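Local coordinates for protein enoyl-CoA hydratase, EchA12_1 (Mycobacterium marinum M, PDB 3QRE) that probably adds water across the double bond of enoyl-CoA thioesters in fatty acid metabolism, as a member of the crotonase family, at residues 31-45 against 58-70. Residues are numbered along the deposited sequence; the frame is centred on the assembly and turned at random.
Sequences VLYEATPGGVAIITF and LAAGFYAAIDRAE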
loop_
_atom_site.group_PDB
_atom_site.type_symbol
_atom_site.label_atom_id
_atom_site.label_comp_id
_atom_site.label_asym_id
_atom_site.label_seq_id
_atom_site.Cartn_x
_atom_site.Cartn_y
_atom_site.Cartn_z
ATOM N N VAL A 31 -30.004 -7.357 -15.467
ATOM C CA VAL A 31 -28.627 -7.807 -15.653
ATOM C C VAL A 31 -28.570 -8.846 -16.781
ATOM O O VAL A 31 -29.282 -9.847 -16.739
ATOM C CB VAL A 31 -28.043 -8.402 -14.318
ATOM C CG1 VAL A 31 -26.647 -8.952 -14.521
ATOM C CG2 VAL A 31 -28.033 -7.368 -13.218
ATOM N N LEU A 32 -27.726 -8.608 -17.782
ATOM C CA LEU A 32 -27.530 -9.571 -18.867
ATOM C C LEU A 32 -26.417 -10.566 -18.560
ATOM O O LEU A 32 -25.418 -10.234 -17.893
ATOM C CB LEU A 32 -27.206 -8.852 -20.177
ATOM C CG LEU A 32 -28.157 -7.731 -20.587
ATOM C CD1 LEU A 32 -27.574 -6.958 -21.758
ATOM C CD2 LEU A 32 -29.557 -8.299 -20.916
ATOM N N TYR A 33 -26.590 -11.784 -19.074
ATOM C CA TYR A 33 -25.641 -12.853 -18.872
ATOM C C TYR A 33 -25.224 -13.509 -20.206
ATOM O O TYR A 33 -26.055 -13.958 -20.986
ATOM C CB TYR A 33 -26.255 -13.885 -17.935
ATOM C CG TYR A 33 -25.348 -15.043 -17.607
ATOM C CD1 TYR A 33 -24.676 -15.083 -16.390
ATOM C CD2 TYR A 33 -25.167 -16.112 -18.508
ATOM C CE1 TYR A 33 -23.838 -16.146 -16.054
ATOM C CE2 TYR A 33 -24.316 -17.185 -18.188
ATOM C CZ TYR A 33 -23.651 -17.185 -16.945
ATOM O OH TYR A 33 -22.820 -18.213 -16.563
ATOM N N GLU A 34 -23.924 -13.597 -20.436
ATOM C CA GLU A 34 -23.411 -14.185 -21.662
ATOM C C GLU A 34 -22.126 -14.971 -21.396
ATOM O O GLU A 34 -21.239 -14.501 -20.685
ATOM C CB GLU A 34 -23.184 -13.083 -22.697
ATOM C CG GLU A 34 -22.456 -13.512 -23.954
ATOM C CD GLU A 34 -22.106 -12.331 -24.860
ATOM O OE1 GLU A 34 -22.733 -11.246 -24.736
ATOM O OE2 GLU A 34 -21.193 -12.495 -25.702
ATOM N N ALA A 35 -22.035 -16.167 -21.970
ATOM C CA ALA A 35 -20.846 -17.012 -21.823
ATOM C C ALA A 35 -20.030 -17.112 -23.130
ATOM O O ALA A 35 -20.582 -17.456 -24.181
ATOM C CB ALA A 35 -21.265 -18.392 -21.335
ATOM N N THR A 36 -18.730 -16.813 -23.076
ATOM C CA THR A 36 -17.866 -16.970 -24.255
ATOM C C THR A 36 -17.483 -18.461 -24.453
ATOM O O THR A 36 -17.631 -19.277 -23.513
ATOM C CB THR A 36 -16.577 -16.081 -24.208
ATOM O OG1 THR A 36 -15.719 -16.506 -23.142
ATOM C CG2 THR A 36 -16.915 -14.620 -24.038
ATOM N N PRO A 37 -17.000 -18.825 -25.667
ATOM C CA PRO A 37 -16.501 -20.195 -25.870
ATOM C C PRO A 37 -15.365 -20.522 -24.898
ATOM O O PRO A 37 -15.265 -21.670 -24.418
ATOM C CB PRO A 37 -16.004 -20.201 -27.334
ATOM C CG PRO A 37 -15.844 -18.744 -27.715
ATOM C CD PRO A 37 -16.913 -18.019 -26.903
ATOM N N GLY A 38 -14.541 -19.508 -24.590
ATOM C CA GLY A 38 -13.402 -19.647 -23.667
ATOM C C GLY A 38 -13.724 -19.777 -22.182
ATOM O O GLY A 38 -12.806 -19.875 -21.366
ATOM N N GLY A 39 -15.011 -19.760 -21.824
ATOM C CA GLY A 39 -15.443 -19.982 -20.437
ATOM C C GLY A 39 -15.445 -18.743 -19.535
ATOM O O GLY A 39 -15.308 -18.845 -18.306
ATOM N N VAL A 40 -15.608 -17.578 -20.156
ATOM C CA VAL A 40 -15.839 -16.327 -19.441
ATOM C C VAL A 40 -17.331 -15.993 -19.401
ATOM O O VAL A 40 -17.968 -15.902 -20.439
ATOM C CB VAL A 40 -15.060 -15.155 -20.084
ATOM C CG1 VAL A 40 -15.284 -13.863 -19.284
ATOM C CG2 VAL A 40 -13.568 -15.496 -20.210
ATOM N N ALA A 41 -17.882 -15.851 -18.201
ATOM C CA ALA A 41 -19.217 -15.293 -18.007
ATOM C C ALA A 41 -19.176 -13.754 -17.990
ATOM O O ALA A 41 -18.540 -13.144 -17.118
ATOM C CB ALA A 41 -19.827 -15.820 -16.696
ATOM N N ILE A 42 -19.860 -13.131 -18.947
ATOM C CA ILE A 42 -19.961 -11.675 -19.020
ATOM C C ILE A 42 -21.282 -11.222 -18.404
ATOM O O ILE A 42 -22.372 -11.600 -18.868
ATOM C CB ILE A 42 -19.841 -11.153 -20.471
ATOM C CG1 ILE A 42 -18.539 -11.664 -21.104
ATOM C CG2 ILE A 42 -19.947 -9.608 -20.502
ATOM C CD1 ILE A 42 -18.393 -11.346 -22.589
ATOM N N ILE A 43 -21.167 -10.422 -17.348
ATOM C CA ILE A 43 -22.303 -9.950 -16.591
ATOM C C ILE A 43 -22.370 -8.444 -16.803
ATOM O O ILE A 43 -21.395 -7.707 -16.547
ATOM C CB ILE A 43 -22.152 -10.338 -15.104
ATOM C CG1 ILE A 43 -22.059 -11.871 -14.988
ATOM C CG2 ILE A 43 -23.275 -9.738 -14.238
ATOM C CD1 ILE A 43 -22.006 -12.391 -13.543
ATOM N N THR A 44 -23.523 -7.997 -17.290
ATOM C CA THR A 44 -23.703 -6.626 -17.739
ATOM C C THR A 44 -24.876 -5.965 -17.030
ATOM O O THR A 44 -26.026 -6.424 -17.165
ATOM C CB THR A 44 -23.891 -6.573 -19.288
ATOM O OG1 THR A 44 -22.803 -7.266 -19.919
ATOM C CG2 THR A 44 -23.959 -5.116 -19.820
ATOM N N PHE A 45 -24.587 -4.902 -16.267
ATOM C CA PHE A 45 -25.653 -4.040 -15.732
ATOM C C PHE A 45 -26.381 -3.374 -16.900
ATOM O O PHE A 45 -25.757 -2.735 -17.756
ATOM C CB PHE A 45 -25.124 -2.974 -14.761
ATOM C CG PHE A 45 -24.396 -3.532 -13.558
ATOM C CD1 PHE A 45 -24.975 -4.518 -12.758
ATOM C CD2 PHE A 45 -23.131 -3.057 -13.227
ATOM C CE1 PHE A 45 -24.315 -5.013 -11.657
ATOM C CE2 PHE A 45 -22.449 -3.550 -12.129
ATOM C CZ PHE A 45 -23.047 -4.531 -11.337
ATOM N N LEU A 58 -31.417 -4.581 -9.980
ATOM C CA LEU A 58 -30.028 -4.740 -10.359
ATOM C C LEU A 58 -29.330 -5.724 -9.429
ATOM O O LEU A 58 -28.562 -6.556 -9.885
ATOM C CB LEU A 58 -29.322 -3.396 -10.337
ATOM C CG LEU A 58 -28.221 -3.335 -11.389
ATOM C CD1 LEU A 58 -28.840 -3.185 -12.808
ATOM C CD2 LEU A 58 -27.276 -2.207 -11.074
ATOM N N ALA A 59 -29.638 -5.633 -8.137
ATOM C CA ALA A 59 -29.115 -6.541 -7.145
ATOM C C ALA A 59 -29.513 -7.983 -7.444
ATOM O O ALA A 59 -28.625 -8.853 -7.593
ATOM C CB ALA A 59 -29.547 -6.127 -5.719
ATOM N N ALA A 60 -30.819 -8.233 -7.562
ATOM C CA ALA A 60 -31.329 -9.577 -7.847
ATOM C C ALA A 60 -30.772 -10.173 -9.149
ATOM O O ALA A 60 -30.495 -11.386 -9.235
ATOM C CB ALA A 60 -32.864 -9.604 -7.836
ATOM N N GLY A 61 -30.600 -9.330 -10.160
ATOM C CA GLY A 61 -30.037 -9.807 -11.428
ATOM C C GLY A 61 -28.592 -10.209 -11.202
ATOM O O GLY A 61 -28.172 -11.290 -11.605
ATOM N N PHE A 62 -27.851 -9.336 -10.527
ATOM C CA PHE A 62 -26.449 -9.550 -10.195
ATOM C C PHE A 62 -26.199 -10.845 -9.395
ATOM O O PHE A 62 -25.345 -11.645 -9.770
ATOM C CB PHE A 62 -25.908 -8.335 -9.424
ATOM C CG PHE A 62 -24.427 -8.417 -9.107
ATOM C CD1 PHE A 62 -23.476 -8.509 -10.131
ATOM C CD2 PHE A 62 -23.983 -8.397 -7.797
ATOM C CE1 PHE A 62 -22.095 -8.581 -9.843
ATOM C CE2 PHE A 62 -22.599 -8.481 -7.505
ATOM C CZ PHE A 62 -21.662 -8.561 -8.534
ATOM N N TYR A 63 -26.950 -11.043 -8.310
ATOM C CA TYR A 63 -26.820 -12.248 -7.486
ATOM C C TYR A 63 -27.094 -13.498 -8.284
ATOM O O TYR A 63 -26.317 -14.467 -8.208
ATOM C CB TYR A 63 -27.732 -12.212 -6.272
ATOM C CG TYR A 63 -27.444 -11.050 -5.357
ATOM C CD1 TYR A 63 -26.140 -10.518 -5.260
ATOM C CD2 TYR A 63 -28.452 -10.493 -4.576
ATOM C CE1 TYR A 63 -25.848 -9.461 -4.419
ATOM C CE2 TYR A 63 -28.184 -9.418 -3.740
ATOM C CZ TYR A 63 -26.864 -8.905 -3.660
ATOM O OH TYR A 63 -26.582 -7.835 -2.830
ATOM N N ALA A 64 -28.161 -13.456 -9.080
ATOM C CA ALA A 64 -28.590 -14.623 -9.835
ATOM C C ALA A 64 -27.559 -14.928 -10.908
ATOM O O ALA A 64 -27.226 -16.082 -11.132
ATOM C CB ALA A 64 -30.010 -14.405 -10.444
ATOM N N ALA A 65 -27.045 -13.879 -11.549
ATOM C CA ALA A 65 -26.031 -14.024 -12.590
ATOM C C ALA A 65 -24.732 -14.595 -12.022
ATOM O O ALA A 65 -24.230 -15.585 -12.544
ATOM C CB ALA A 65 -25.792 -12.696 -13.307
ATOM N N ILE A 66 -24.217 -13.998 -10.945
ATOM C CA ILE A 66 -23.052 -14.547 -10.206
ATOM C C ILE A 66 -23.238 -16.005 -9.770
ATOM O O ILE A 66 -22.360 -16.839 -10.003
ATOM C CB ILE A 66 -22.682 -13.705 -8.946
ATOM C CG1 ILE A 66 -22.115 -12.333 -9.326
ATOM C CG2 ILE A 66 -21.715 -14.466 -8.035
ATOM C CD1 ILE A 66 -20.785 -12.340 -10.067
ATOM N N ASP A 67 -24.372 -16.311 -9.138
ATOM C CA ASP A 67 -24.683 -17.690 -8.737
ATOM C C ASP A 67 -24.597 -18.641 -9.913
ATOM O O ASP A 67 -24.021 -19.725 -9.797
ATOM C CB ASP A 67 -26.051 -17.796 -8.054
ATOM C CG ASP A 67 -26.052 -17.178 -6.647
ATOM O OD1 ASP A 67 -24.971 -16.695 -6.208
ATOM O OD2 ASP A 67 -27.122 -17.177 -5.987
ATOM N N ARG A 68 -25.127 -18.218 -11.052
ATOM C CA ARG A 68 -25.119 -19.058 -12.251
ATOM C C ARG A 68 -23.704 -19.330 -12.790
ATOM O O ARG A 68 -23.351 -20.479 -13.068
ATOM C CB ARG A 68 -26.042 -18.459 -13.321
ATOM C CG ARG A 68 -26.057 -19.220 -14.626
ATOM C CD ARG A 68 -26.946 -18.502 -15.629
ATOM N NE ARG A 68 -26.862 -19.087 -16.970
ATOM C CZ ARG A 68 -27.487 -18.590 -18.040
ATOM N NH1 ARG A 68 -28.231 -17.488 -17.927
ATOM N NH2 ARG A 68 -27.364 -19.186 -19.220
ATOM N N ALA A 69 -22.898 -18.281 -12.935
ATOM C CA ALA A 69 -21.474 -18.442 -13.282
ATOM C C ALA A 69 -20.737 -19.346 -12.285
ATOM O O ALA A 69 -19.989 -20.239 -12.681
ATOM C CB ALA A 69 -20.812 -17.097 -13.355
ATOM N N GLU A 70 -20.948 -19.086 -10.992
ATOM C CA GLU A 70 -20.322 -19.831 -9.905
ATOM C C GLU A 70 -20.686 -21.318 -9.942
ATOM O O GLU A 70 -19.808 -22.165 -9.747
ATOM C CB GLU A 70 -20.644 -19.175 -8.547
ATOM C CG GLU A 70 -19.920 -19.734 -7.335
ATOM C CD GLU A 70 -18.410 -19.388 -7.249
ATOM O OE1 GLU A 70 -17.829 -18.811 -8.204
ATOM O OE2 GLU A 70 -17.813 -19.714 -6.188
HETATM O O HOH W 1 -29.471 -12.422 -14.503
#
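Val31 and Gly61 bring the edge strand and the helix to their tightest approach, with CA atoms 4.9 Å apart. Lacking a side chain, Gly61 lets the valine press directly on the helix backbone: Val31 CG2 sits 3.3 Å from Phe62 N, with Leu58 O and the Gly61 carbonyl carbon close by. Here CG1 is anti to the backbone N (chi1 176°), which places CG2 on the helix turn and directs CG1 at the methyl of Ala65. No direct hydrogen bond joins the two segments; a water donates weakly to both Val31 O and Gly61 O. Deeper in, the second strand supplies Ile43, whose CD1 lies 3.8 Å from Ala65 CB and also reaches the terminal methyl of Ile66, while its CG2 approaches the edge of the Phe62 ring. Phe45 closes this end, its CD1 3.7 Å from Leu58 CD2 and its ring tilted at 48° to that of Phe62. The two segments illustrate how a helix docks on a sheet in the crotonase fold: strands 31-35 and 40-45 form the hairpin at one end of the sheet, and the helix then packs back over it, nearly antiparallel to 40-45, before the chain continues into parallel strand 77-82, completing a beta-alpha-beta crossover. Toward the hairpin turn the packing reduces to small groups, Ala41 CB meeting Ala69 CB at 3.7 Å. The solvent side is built differently. There the extended arm of exposed Arg68 runs across one face of Tyr33, with CD 3.8 Å from the ring centroid in a CH-pi contact and the guanidinium lying flat on the ring, planes 13° apart. The hydroxyl OH of Tyr33 lies 3.6 Å from Ala69 CA, and Ile75, from a loop, also touches the Tyr33 side chain.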